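Local coordinates for protein cellobiose 2-epimerase (Spirochaeta thermophila DSM 6192, PDB 5ZIG) that probably catalyses the reversible 2-epimerization of cellobiose to 4-O-beta-D-glucopyranosyl-D-mannose, converting the glucose at the reducing end to mannose, at residues 60-65 and 118-123; 93-98 and 145-150; 103-108 and 112-117; 167-170 and 175-178. All coordinates share one frame; numbering follows the deposited sequence.

Interaction 1: residues 60-65 and 118-123; sequences TARHLW and KLYGNA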
loop_
_atom_site.group_PDB
_atom_site.type_symbol
_atom_site.label_atom_id
_atom_site.label_comp_id
_atom_site.label_asym_id
_atom_site.label_seq_id
_atom_site.Cartn_x
_atom_site.Cartn_y
_atom_site.Cartn_z
ATOM N N THR A 60 11.849 3.191 -2.613
ATOM C CA THR A 60 12.234 3.381 -4.007
ATOM C C THR A 60 11.197 2.792 -4.955
ATOM O O THR A 60 10.894 3.383 -5.997
ATOM C CB THR A 60 13.603 2.745 -4.242
ATOM O OG1 THR A 60 14.562 3.386 -3.387
ATOM C CG2 THR A 60 14.035 2.873 -5.716
ATOM N N ALA A 61 10.658 1.615 -4.622
ATOM C CA ALA A 61 9.633 1.005 -5.465
ATOM C C ALA A 61 8.318 1.781 -5.395
ATOM O O ALA A 61 7.608 1.903 -6.402
ATOM C CB ALA A 61 9.421 -0.451 -5.056
ATOM N N ARG A 62 7.981 2.315 -4.221
ATOM C CA ARG A 62 6.790 3.162 -4.106
ATOM C C ARG A 62 6.894 4.392 -5.003
ATOM O O ARG A 62 5.928 4.746 -5.691
ATOM C CB ARG A 62 6.566 3.556 -2.650
ATOM C CG ARG A 62 5.995 2.400 -1.829
ATOM C CD ARG A 62 5.767 2.762 -0.383
ATOM N NE ARG A 62 5.204 1.646 0.378
ATOM C CZ ARG A 62 4.896 1.711 1.675
ATOM N NH1 ARG A 62 5.069 2.843 2.349
ATOM N NH2 ARG A 62 4.381 0.658 2.293
ATOM N N HIS A 63 8.069 5.037 -5.042
ATOM C CA HIS A 63 8.242 6.178 -5.936
ATOM C C HIS A 63 8.166 5.757 -7.395
ATOM O O HIS A 63 7.587 6.475 -8.223
ATOM C CB HIS A 63 9.563 6.890 -5.647
ATOM C CG HIS A 63 9.567 7.642 -4.351
ATOM N ND1 HIS A 63 8.494 8.398 -3.923
ATOM C CD2 HIS A 63 10.499 7.723 -3.371
ATOM C CE1 HIS A 63 8.776 8.930 -2.742
ATOM N NE2 HIS A 63 9.992 8.544 -2.393
ATOM N N LEU A 64 8.744 4.595 -7.736
ATOM C CA LEU A 64 8.575 4.074 -9.090
ATOM C C LEU A 64 7.097 3.885 -9.429
ATOM O O LEU A 64 6.641 4.292 -10.505
ATOM C CB LEU A 64 9.325 2.754 -9.263
ATOM C CG LEU A 64 9.144 2.213 -10.703
ATOM C CD1 LEU A 64 9.537 3.272 -11.737
ATOM C CD2 LEU A 64 9.880 0.876 -10.991
ATOM N N TRP A 65 6.339 3.241 -8.533
ATOM C CA TRP A 65 4.918 3.034 -8.791
ATOM C C TRP A 65 4.202 4.373 -8.909
ATOM O O TRP A 65 3.450 4.601 -9.860
ATOM C CB TRP A 65 4.278 2.167 -7.695
ATOM C CG TRP A 65 2.789 1.864 -7.939
ATOM C CD1 TRP A 65 2.264 0.767 -8.576
ATOM C CD2 TRP A 65 1.662 2.667 -7.535
ATOM N NE1 TRP A 65 0.893 0.841 -8.592
ATOM C CE2 TRP A 65 0.497 1.993 -7.957
ATOM C CE3 TRP A 65 1.530 3.876 -6.840
ATOM C CZ2 TRP A 65 -0.785 2.503 -7.734
ATOM C CZ3 TRP A 65 0.241 4.382 -6.619
ATOM C CH2 TRP A 65 -0.888 3.689 -7.056
ATOM N N LYS A 118 13.396 -9.504 1.699
ATOM C CA LYS A 118 12.072 -9.515 2.302
ATOM C C LYS A 118 11.020 -9.603 1.203
ATOM O O LYS A 118 11.033 -8.811 0.256
ATOM C CB LYS A 118 11.857 -8.266 3.158
ATOM C CG LYS A 118 12.931 -8.078 4.226
ATOM C CD LYS A 118 12.431 -7.260 5.425
ATOM C CE LYS A 118 13.557 -6.943 6.413
ATOM N NZ LYS A 118 13.019 -6.503 7.735
ATOM N N LEU A 119 10.121 -10.581 1.326
ATOM C CA LEU A 119 9.065 -10.725 0.333
ATOM C C LEU A 119 8.215 -9.464 0.260
ATOM O O LEU A 119 7.795 -9.053 -0.831
ATOM C CB LEU A 119 8.206 -11.948 0.648
ATOM C CG LEU A 119 8.822 -13.230 0.073
ATOM C CD1 LEU A 119 10.171 -13.582 0.722
ATOM C CD2 LEU A 119 7.845 -14.356 0.189
ATOM N N TYR A 120 8.001 -8.819 1.404
ATOM C CA TYR A 120 7.285 -7.548 1.416
ATOM C C TYR A 120 7.876 -6.588 0.407
ATOM O O TYR A 120 7.159 -6.035 -0.433
ATOM C CB TYR A 120 7.319 -6.943 2.803
ATOM C CG TYR A 120 6.490 -5.690 2.922
ATOM C CD1 TYR A 120 7.044 -4.439 2.670
ATOM C CD2 TYR A 120 5.151 -5.759 3.277
ATOM C CE1 TYR A 120 6.284 -3.290 2.774
ATOM C CE2 TYR A 120 4.382 -4.605 3.394
ATOM C CZ TYR A 120 4.956 -3.376 3.143
ATOM O OH TYR A 120 4.192 -2.228 3.255
ATOM N N GLY A 121 9.187 -6.379 0.464
ATOM C CA GLY A 121 9.816 -5.463 -0.474
ATOM C C GLY A 121 9.900 -5.977 -1.893
ATOM O O GLY A 121 9.742 -5.217 -2.851
ATOM N N ASN A 122 10.206 -7.266 -2.048
ATOM C CA ASN A 122 10.211 -7.846 -3.383
ATOM C C ASN A 122 8.815 -7.816 -4.013
ATOM O O ASN A 122 8.694 -7.658 -5.238
ATOM C CB ASN A 122 10.778 -9.268 -3.314
ATOM C CG ASN A 122 12.303 -9.274 -3.219
ATOM O OD1 ASN A 122 12.989 -9.372 -4.229
ATOM N ND2 ASN A 122 12.830 -9.120 -2.015
ATOM N N ALA A 123 7.757 -7.952 -3.199
ATOM C CA ALA A 123 6.388 -7.735 -3.691
ATOM C C ALA A 123 6.233 -6.338 -4.273
ATOM O O ALA A 123 5.845 -6.176 -5.435
ATOM C CB ALA A 123 5.362 -7.935 -2.571
#
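In the (alpha/alpha)6 barrel typical of the N-acylglucosamine 2-epimerase family, Arg62 of helix 57-73 meets Tyr120 of helix 119-136 through the ends of their side chains. The contact illustrates how long side chains, rather than backbones, can join barrel helices. Arg62 spans the distance with an almost fully stretched chain from CG to NE, and NH2 at its far end lies 3.0 Å from Tyr120 OH. This guanidinium nitrogen arrives at the edge of the phenol, near the ring plane, and the hydroxyl in turn meets the edge of the guanidinium. The two side chains cross at about a right angle, with guanidinium and ring planes 63° apart, so the groups meet through their polar ends and do not stack. In Tyr120, CG stands anti to the backbone N (chi1 -175°), which swings the ring out so that its hydroxyl comes close to Arg62 NH2. The ring also meets His196 edge-to-face, linking the pair to helix 191-208. Where helix 119-136 begins, Lys118 is the N-cap residue, and its carbonyl accepts twice from Asn122: the backbone N donates to Lys118 O at 2.9 Å, while Asn122 ND2 bonds to the same oxygen at a nearly straight 176°.

Interaction 2: residues 93-98 and 145-150; sequences ALYDAT and AWETFD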
loop_
_atom_site.group_PDB
_atom_site.type_symbol
_atom_site.label_atom_id
_atom_site.label_comp_id
_atom_site.label_asym_id
_atom_site.label_seq_id
_atom_site.Cartn_x
_atom_site.Cartn_y
_atom_site.Cartn_z
ATOM N N ALA A 93 21.021 -0.618 -8.375
ATOM C CA ALA A 93 21.487 -0.617 -6.996
ATOM C C ALA A 93 20.773 -1.658 -6.142
ATOM O O ALA A 93 21.429 -2.532 -5.559
ATOM C CB ALA A 93 21.336 0.783 -6.381
ATOM N N LEU A 94 19.433 -1.617 -6.076
ATOM C CA LEU A 94 18.713 -2.536 -5.196
ATOM C C LEU A 94 18.649 -3.964 -5.746
ATOM O O LEU A 94 18.448 -4.918 -4.977
ATOM C CB LEU A 94 17.307 -1.984 -4.933
ATOM C CG LEU A 94 17.367 -0.729 -4.041
ATOM C CD1 LEU A 94 16.232 0.264 -4.348
ATOM C CD2 LEU A 94 17.409 -1.088 -2.536
ATOM N N TYR A 95 18.816 -4.129 -7.051
ATOM C CA TYR A 95 18.771 -5.450 -7.658
ATOM C C TYR A 95 20.037 -6.259 -7.329
ATOM O O TYR A 95 21.159 -5.759 -7.441
ATOM C CB TYR A 95 18.597 -5.286 -9.169
ATOM C CG TYR A 95 18.402 -6.571 -9.929
ATOM C CD1 TYR A 95 17.352 -7.416 -9.631
ATOM C CD2 TYR A 95 19.282 -6.934 -10.945
ATOM C CE1 TYR A 95 17.176 -8.610 -10.336
ATOM C CE2 TYR A 95 19.121 -8.102 -11.648
ATOM C CZ TYR A 95 18.068 -8.939 -11.349
ATOM O OH TYR A 95 17.920 -10.106 -12.065
ATOM N N ASP A 96 19.844 -7.513 -6.915
ATOM C CA ASP A 96 20.937 -8.440 -6.618
ATOM C C ASP A 96 21.251 -9.174 -7.918
ATOM O O ASP A 96 20.571 -10.133 -8.279
ATOM C CB ASP A 96 20.549 -9.388 -5.476
ATOM C CG ASP A 96 21.675 -10.397 -5.097
ATOM O OD1 ASP A 96 21.536 -11.173 -4.121
ATOM O OD2 ASP A 96 22.696 -10.430 -5.796
ATOM N N ALA A 97 22.273 -8.707 -8.641
ATOM C CA ALA A 97 22.603 -9.312 -9.923
ATOM C C ALA A 97 23.135 -10.732 -9.786
ATOM O O ALA A 97 23.173 -11.454 -10.786
ATOM C CB ALA A 97 23.621 -8.450 -10.672
ATOM N N THR A 98 23.526 -11.150 -8.581
ATOM C CA THR A 98 24.042 -12.494 -8.361
ATOM C C THR A 98 22.921 -13.471 -8.016
ATOM O O THR A 98 22.710 -14.464 -8.720
ATOM C CB THR A 98 25.109 -12.477 -7.252
ATOM O OG1 THR A 98 26.164 -11.571 -7.607
ATOM C CG2 THR A 98 25.678 -13.866 -7.037
ATOM N N ALA A 145 10.004 -8.142 -13.271
ATOM C CA ALA A 145 8.878 -8.481 -12.407
ATOM C C ALA A 145 8.594 -9.980 -12.466
ATOM O O ALA A 145 8.254 -10.597 -11.452
ATOM C CB ALA A 145 7.646 -7.666 -12.801
ATOM N N TRP A 146 8.781 -10.587 -13.639
ATOM C CA TRP A 146 8.501 -12.014 -13.802
ATOM C C TRP A 146 9.536 -12.872 -13.091
ATOM O O TRP A 146 9.193 -13.901 -12.488
ATOM C CB TRP A 146 8.460 -12.368 -15.284
ATOM C CG TRP A 146 7.135 -12.160 -15.922
ATOM C CD1 TRP A 146 6.871 -11.426 -17.045
ATOM C CD2 TRP A 146 5.877 -12.685 -15.483
ATOM N NE1 TRP A 146 5.527 -11.471 -17.338
ATOM C CE2 TRP A 146 4.896 -12.235 -16.391
ATOM C CE3 TRP A 146 5.483 -13.492 -14.411
ATOM C CZ2 TRP A 146 3.564 -12.573 -16.262
ATOM C CZ3 TRP A 146 4.159 -13.824 -14.292
ATOM C CH2 TRP A 146 3.216 -13.364 -15.209
ATOM N N GLU A 147 10.811 -12.472 -13.173
ATOM C CA GLU A 147 11.857 -13.150 -12.418
ATOM C C GLU A 147 11.564 -13.116 -10.925
ATOM O O GLU A 147 11.734 -14.116 -10.221
ATOM C CB GLU A 147 13.209 -12.490 -12.709
ATOM C CG GLU A 147 14.436 -13.270 -12.208
ATOM C CD GLU A 147 15.735 -12.504 -12.397
ATOM O OE1 GLU A 147 15.866 -11.360 -11.903
ATOM O OE2 GLU A 147 16.630 -13.040 -13.068
ATOM N N THR A 148 11.114 -11.968 -10.416
ATOM C CA THR A 148 10.890 -11.836 -8.983
ATOM C C THR A 148 9.671 -12.646 -8.537
ATOM O O THR A 148 9.730 -13.350 -7.519
ATOM C CB THR A 148 10.737 -10.342 -8.630
ATOM O OG1 THR A 148 11.763 -9.584 -9.300
ATOM C CG2 THR A 148 10.838 -10.117 -7.137
ATOM N N PHE A 149 8.558 -12.528 -9.280
ATOM C CA PHE A 149 7.409 -13.430 -9.110
ATOM C C PHE A 149 7.861 -14.886 -9.017
ATOM O O PHE A 149 7.473 -15.619 -8.100
ATOM C CB PHE A 149 6.451 -13.256 -10.293
ATOM C CG PHE A 149 5.272 -14.214 -10.298
ATOM C CD1 PHE A 149 4.171 -14.009 -9.465
ATOM C CD2 PHE A 149 5.278 -15.327 -11.120
ATOM C CE1 PHE A 149 3.073 -14.879 -9.488
ATOM C CE2 PHE A 149 4.188 -16.213 -11.138
ATOM C CZ PHE A 149 3.082 -15.980 -10.323
ATOM N N ASP A 150 8.703 -15.319 -9.959
ATOM C CA ASP A 150 9.144 -16.714 -9.941
ATOM C C ASP A 150 9.853 -17.047 -8.641
ATOM O O ASP A 150 9.701 -18.158 -8.118
ATOM C CB ASP A 150 10.041 -17.005 -11.146
ATOM C CG ASP A 150 9.238 -17.274 -12.401
ATOM O OD1 ASP A 150 8.022 -17.531 -12.262
ATOM O OD2 ASP A 150 9.805 -17.217 -13.516
#
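A polar bridge near the protein surface joins Tyr95, just beyond helix 77-94, to Glu147 on helix 139-156, and it is a good example of two side chains spanning what backbones do not: the nearest CA atoms, Tyr95 CA and Thr148 CA, are 10.2 Å apart. The phenol donates to the carboxylate, Tyr95 OH lying 2.4 Å from Glu147 OE1. That separation is very short and its exact value should be treated as doubtful, but the approach is clear. OE1 sits at the edge of the tyrosine ring, in its plane, and ring and carboxylate are nearly coplanar at 16°. Glu147 has CG anti to the backbone N (chi1 -168°), which sends the extended chain out from the helix to the phenol. Its other oxygen, OE2, makes a salt bridge to Arg100 NH1, which also gives a weak hydrogen bond to Tyr95 OH. Arg100 therefore touches both partners, and its positive charge would probably help to hold the carboxylate in its present rotation. Replacing Tyr95 by a phenylalanine would remove the hydroxyl and would probably leave Glu147 OE1 without its donor, the carboxylate then being held mainly through Arg100. In the same loop Asp96 OD2 accepts from Thr98 N at 3.0 Å, an Asx turn, while Asp96 OD1 makes a salt bridge to Lys117. Helix 139-156 is thus tied to the turn that leaves helix 77-94, an attachment between helix and connecting loop in keeping with the rim of an (alpha/alpha)6 barrel.

Interaction 3: residues 103-108 and 112-117; sequences FWSVHP and PLSRVK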
loop_
_atom_site.group_PDB
_atom_site.type_symbol
_atom_site.label_atom_id
_atom_site.label_comp_id
_atom_site.label_asym_id
_atom_site.label_seq_id
_atom_site.Cartn_x
_atom_site.Cartn_y
_atom_site.Cartn_z
ATOM N N PHE A 103 17.638 -6.350 -2.877
ATOM C CA PHE A 103 18.090 -6.064 -1.519
ATOM C C PHE A 103 17.101 -5.164 -0.772
ATOM O O PHE A 103 16.390 -4.354 -1.366
ATOM C CB PHE A 103 19.452 -5.362 -1.539
ATOM C CG PHE A 103 20.534 -6.129 -2.213
ATOM C CD1 PHE A 103 20.928 -7.366 -1.729
ATOM C CD2 PHE A 103 21.194 -5.598 -3.312
ATOM C CE1 PHE A 103 21.948 -8.066 -2.354
ATOM C CE2 PHE A 103 22.214 -6.295 -3.937
ATOM C CZ PHE A 103 22.589 -7.523 -3.459
ATOM N N TRP A 104 17.112 -5.277 0.558
ATOM C CA TRP A 104 16.236 -4.492 1.424
ATOM C C TRP A 104 16.627 -3.011 1.446
ATOM O O TRP A 104 15.755 -2.129 1.432
ATOM C CB TRP A 104 16.271 -5.088 2.840
ATOM C CG TRP A 104 15.453 -4.347 3.817
ATOM C CD1 TRP A 104 15.909 -3.686 4.916
ATOM C CD2 TRP A 104 14.028 -4.235 3.836
ATOM N NE1 TRP A 104 14.857 -3.127 5.596
ATOM C CE2 TRP A 104 13.693 -3.455 4.961
ATOM C CE3 TRP A 104 13.001 -4.689 2.987
ATOM C CZ2 TRP A 104 12.379 -3.109 5.273
ATOM C CZ3 TRP A 104 11.688 -4.358 3.306
ATOM C CH2 TRP A 104 11.392 -3.556 4.448
ATOM N N SER A 105 17.924 -2.725 1.484
ATOM C CA SER A 105 18.343 -1.330 1.509
ATOM C C SER A 105 19.752 -1.258 0.952
ATOM O O SER A 105 20.497 -2.239 0.981
ATOM C CB SER A 105 18.303 -0.744 2.921
ATOM O OG SER A 105 19.081 -1.526 3.814
ATOM N N VAL A 106 20.100 -0.084 0.437
ATOM C CA VAL A 106 21.453 0.191 -0.004
ATOM C C VAL A 106 21.880 1.539 0.546
ATOM O O VAL A 106 21.067 2.323 1.038
ATOM C CB VAL A 106 21.608 0.123 -1.543
ATOM C CG1 VAL A 106 21.049 -1.207 -2.112
ATOM C CG2 VAL A 106 20.933 1.310 -2.203
ATOM N N HIS A 107 23.181 1.795 0.438
ATOM C CA HIS A 107 23.748 3.078 0.804
ATOM C C HIS A 107 23.367 4.138 -0.221
ATOM O O HIS A 107 22.964 3.807 -1.339
ATOM C CB HIS A 107 25.265 2.964 0.893
ATOM C CG HIS A 107 25.727 2.129 2.044
ATOM N ND1 HIS A 107 26.012 2.664 3.281
ATOM C CD2 HIS A 107 25.931 0.793 2.155
ATOM C CE1 HIS A 107 26.392 1.696 4.101
ATOM N NE2 HIS A 107 26.345 0.551 3.444
ATOM N N PRO A 108 23.463 5.441 0.156
ATOM C CA PRO A 108 23.247 6.519 -0.823
ATOM C C PRO A 108 23.759 6.211 -2.229
ATOM O O PRO A 108 22.986 6.328 -3.192
ATOM C CB PRO A 108 23.988 7.703 -0.188
ATOM C CG PRO A 108 23.809 7.460 1.333
ATOM C CD PRO A 108 23.590 5.963 1.531
ATOM N N PRO A 112 25.119 -2.183 -1.548
ATOM C CA PRO A 112 24.149 -2.902 -0.713
ATOM C C PRO A 112 24.398 -2.611 0.760
ATOM O O PRO A 112 25.541 -2.587 1.218
ATOM C CB PRO A 112 24.391 -4.376 -1.057
ATOM C CG PRO A 112 24.971 -4.350 -2.411
ATOM C CD PRO A 112 25.810 -3.092 -2.481
ATOM N N LEU A 113 23.312 -2.324 1.487
ATOM C CA LEU A 113 23.359 -2.218 2.942
ATOM C C LEU A 113 22.790 -3.503 3.533
ATOM O O LEU A 113 23.541 -4.437 3.829
ATOM C CB LEU A 113 22.594 -0.975 3.444
ATOM C CG LEU A 113 22.630 -0.745 4.963
ATOM C CD1 LEU A 113 23.944 -1.197 5.566
ATOM C CD2 LEU A 113 22.439 0.717 5.284
ATOM N N SER A 114 21.471 -3.574 3.692
ATOM C CA SER A 114 20.829 -4.799 4.156
ATOM C C SER A 114 20.555 -5.697 2.943
ATOM O O SER A 114 19.777 -5.346 2.050
ATOM C CB SER A 114 19.557 -4.482 4.930
ATOM O OG SER A 114 18.777 -5.646 5.131
ATOM N N ARG A 115 21.214 -6.851 2.902
ATOM C CA ARG A 115 21.140 -7.756 1.754
ATOM C C ARG A 115 20.044 -8.794 1.886
ATOM O O ARG A 115 19.879 -9.612 0.980
ATOM C CB ARG A 115 22.505 -8.439 1.474
ATOM C CG ARG A 115 23.758 -7.509 1.440
ATOM C CD ARG A 115 25.136 -8.277 1.263
ATOM N NE ARG A 115 26.174 -7.413 0.689
ATOM C CZ ARG A 115 26.518 -7.421 -0.594
ATOM N NH1 ARG A 115 25.849 -8.182 -1.438
ATOM N NH2 ARG A 115 27.493 -6.628 -1.037
ATOM N N VAL A 116 19.313 -8.810 2.999
ATOM C CA VAL A 116 18.207 -9.751 3.174
ATOM C C VAL A 116 17.111 -9.480 2.139
ATOM O O VAL A 116 16.881 -8.334 1.731
ATOM C CB VAL A 116 17.675 -9.658 4.619
ATOM C CG1 VAL A 116 16.221 -10.085 4.720
ATOM C CG2 VAL A 116 18.568 -10.495 5.554
ATOM N N LYS A 117 16.457 -10.564 1.678
ATOM C CA LYS A 117 15.365 -10.507 0.702
ATOM C C LYS A 117 14.033 -10.638 1.433
ATOM O O LYS A 117 13.578 -11.741 1.735
ATOM C CB LYS A 117 15.513 -11.607 -0.341
ATOM C CG LYS A 117 16.896 -11.735 -0.872
ATOM C CD LYS A 117 17.356 -10.394 -1.462
ATOM C CE LYS A 117 17.534 -10.469 -2.958
ATOM N NZ LYS A 117 18.780 -11.208 -3.359
#
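Phe103 lies against the returning chain of residues 112-117 from its first side-chain carbon to the far end of its ring. CB approaches the backbone, 3.6 Å from Ser114 O. With CG anti to its own carbonyl carbon (chi1 -59°), the ring then runs alongside Arg115: CD1 lies 3.5 Å from Arg115 CA, CE1 is 3.9 Å from Arg115 CB, and CZ comes near Arg115 NH1. On the other flank CE2 touches Pro112 CG at 3.7 Å, while Pro112 CB stands over the ring face in a CH-pi contact, 4.1 Å from the Phe103 centroid and 13° off the normal. The same proline carbon also lies over the centre of the Arg115 guanidinium, whose NH1 forms a salt bridge with Glu170.

The backbone beneath this packing shows a classic beta bulge, in which one of two paired chains takes in an extra residue. Two residues, Leu113 and Ser114, stand opposite the single Ser105. Leu113 N donates to Ser105 O at 2.9 Å, Ser114 N reaches the side-chain Ser105 OG at 3.1 Å, and Ser105 N returns a bond to Ser114 O. A weak bond runs from Trp104 N to that oxygen. Beyond the bulge Val106 bridges Pro112, and His107 receives Leu113 CD2 over one ring face, with Pro112 O 3.5 Å from His107 CD2 at the ring edge.

Interaction 4: residues 167-170 and 175-178; sequences AFTE and PLPE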
loop_
_atom_site.group_PDB
_atom_site.type_symbol
_atom_site.label_atom_id
_atom_site.label_comp_id
_atom_site.label_asym_id
_atom_site.label_seq_id
_atom_site.Cartn_x
_atom_site.Cartn_y
_atom_site.Cartn_z
ATOM N N ALA A 167 10.714 -13.765 4.909
ATOM C CA ALA A 167 11.958 -13.228 4.381
ATOM C C ALA A 167 12.965 -14.362 4.222
ATOM O O ALA A 167 12.792 -15.453 4.771
ATOM C CB ALA A 167 12.509 -12.125 5.292
ATOM N N PHE A 168 14.009 -14.089 3.440
ATOM C CA PHE A 168 15.059 -15.057 3.179
ATOM C C PHE A 168 16.419 -14.379 3.245
ATOM O O PHE A 168 16.550 -13.161 3.080
ATOM C CB PHE A 168 14.883 -15.741 1.807
ATOM C CG PHE A 168 13.772 -16.741 1.767
ATOM C CD1 PHE A 168 12.462 -16.335 1.542
ATOM C CD2 PHE A 168 14.033 -18.090 1.959
ATOM C CE1 PHE A 168 11.427 -17.274 1.502
ATOM C CE2 PHE A 168 13.011 -19.022 1.930
ATOM C CZ PHE A 168 11.705 -18.613 1.713
ATOM N N THR A 169 17.437 -15.207 3.494
ATOM C CA THR A 169 18.824 -14.805 3.374
ATOM C C THR A 169 19.128 -14.373 1.941
ATOM O O THR A 169 18.360 -14.628 1.003
ATOM C CB THR A 169 19.747 -15.956 3.771
ATOM O OG1 THR A 169 19.293 -17.167 3.148
ATOM C CG2 THR A 169 19.768 -16.145 5.285
ATOM N N GLU A 170 20.289 -13.736 1.777
ATOM C CA GLU A 170 20.628 -13.134 0.494
ATOM C C GLU A 170 20.511 -14.143 -0.651
ATOM O O GLU A 170 19.916 -13.842 -1.695
ATOM C CB GLU A 170 22.033 -12.529 0.560
ATOM C CG GLU A 170 22.457 -11.862 -0.735
ATOM C CD GLU A 170 23.859 -11.283 -0.673
ATOM O OE1 GLU A 170 24.538 -11.474 0.363
ATOM O OE2 GLU A 170 24.278 -10.644 -1.667
ATOM N N PRO A 175 14.778 -19.372 5.113
ATOM C CA PRO A 175 13.734 -18.428 5.517
ATOM C C PRO A 175 14.090 -17.763 6.837
ATOM O O PRO A 175 14.698 -18.370 7.724
ATOM C CB PRO A 175 12.473 -19.301 5.634
ATOM C CG PRO A 175 12.977 -20.716 5.744
ATOM C CD PRO A 175 14.282 -20.760 5.013
ATOM N N LEU A 176 13.743 -16.489 6.934
ATOM C CA LEU A 176 13.905 -15.680 8.128
ATOM C C LEU A 176 12.535 -15.199 8.596
ATOM O O LEU A 176 11.719 -14.777 7.763
ATOM C CB LEU A 176 14.809 -14.481 7.834
ATOM C CG LEU A 176 16.286 -14.814 7.621
ATOM C CD1 LEU A 176 17.053 -13.644 7.015
ATOM C CD2 LEU A 176 16.885 -15.228 8.939
ATOM N N PRO A 177 12.229 -15.273 9.889
ATOM C CA PRO A 177 10.921 -14.821 10.374
ATOM C C PRO A 177 10.931 -13.336 10.739
ATOM O O PRO A 177 11.972 -12.678 10.768
ATOM C CB PRO A 177 10.697 -15.703 11.612
ATOM C CG PRO A 177 12.118 -15.912 12.153
ATOM C CD PRO A 177 13.018 -15.948 10.940
ATOM N N GLU A 178 9.735 -12.808 11.008
ATOM C CA GLU A 178 9.595 -11.385 11.284
ATOM C C GLU A 178 9.829 -11.107 12.761
ATOM O O GLU A 178 9.128 -11.682 13.610
ATOM C CB GLU A 178 8.216 -10.878 10.891
ATOM C CG GLU A 178 7.944 -9.500 11.453
ATOM C CD GLU A 178 8.833 -8.447 10.818
ATOM O OE1 GLU A 178 9.323 -8.671 9.689
ATOM O OE2 GLU A 178 9.042 -7.389 11.436
#
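Leu176 and Ala167 pair across two short antiparallel strands, with Pro175 beside them, and these three residues carry most of the contact. Ala167 and Leu176 form a hydrogen-bonded pair: Leu176 N donates to Ala167 O at 2.6 Å, nearly straight at 175°. Their side chains share one face of the sheet, CB to CB at 4.2 Å, and the leucine carries its CD1 on to Thr169 CG2, 4.1 Å away. Thr169 OG1 itself accepts from Thr174 N within the turn. Pro175, in the adjoining non-hydrogen-bonded pair with Phe168, occupies the opposite face. Phe168 CG, anti to its carbonyl carbon (chi1 -74°), brings the ring under Pro175, whose CA makes a CH-pi contact 4.0 Å from the centroid, while Pro175 CB touches Phe168 CE2 at 3.8 Å. Pro175 CA also makes a C-H...O contact with Ala167 O, so one carbonyl meets two successive residues of the partner strand. Cutting Phe168 back to an alanine would probably open a gap beneath Pro175 and leave its CA without an aromatic face to rest on. The two strands make a beta hairpin, with 167-168 the middle and 175-176 an edge of a three-stranded antiparallel sheet completed by strand 117-118.

From the N terminus, helix 57-73 opens a loop that interaction 1 closes when helix 119-136 begins. Within it, interaction 2 starts at the end of helix 77-94 and closes on helix 139-156, beyond the end of interaction 1, so the two cross. Interaction 3, a local turn between residues 103-108 and 112-117, is nested inside both. Interaction 4 follows in series as a separate hairpin. Backbone bonds stitch the outer three together: Leu94 with Phe103 between interactions 2 and 3, and Lys117 with Phe168 between 3 and 4. Leu119 packs on Phe168, bringing interaction 1 against interaction 4, so barrel helices and the connections at their ends are tied together on one side of the barrel.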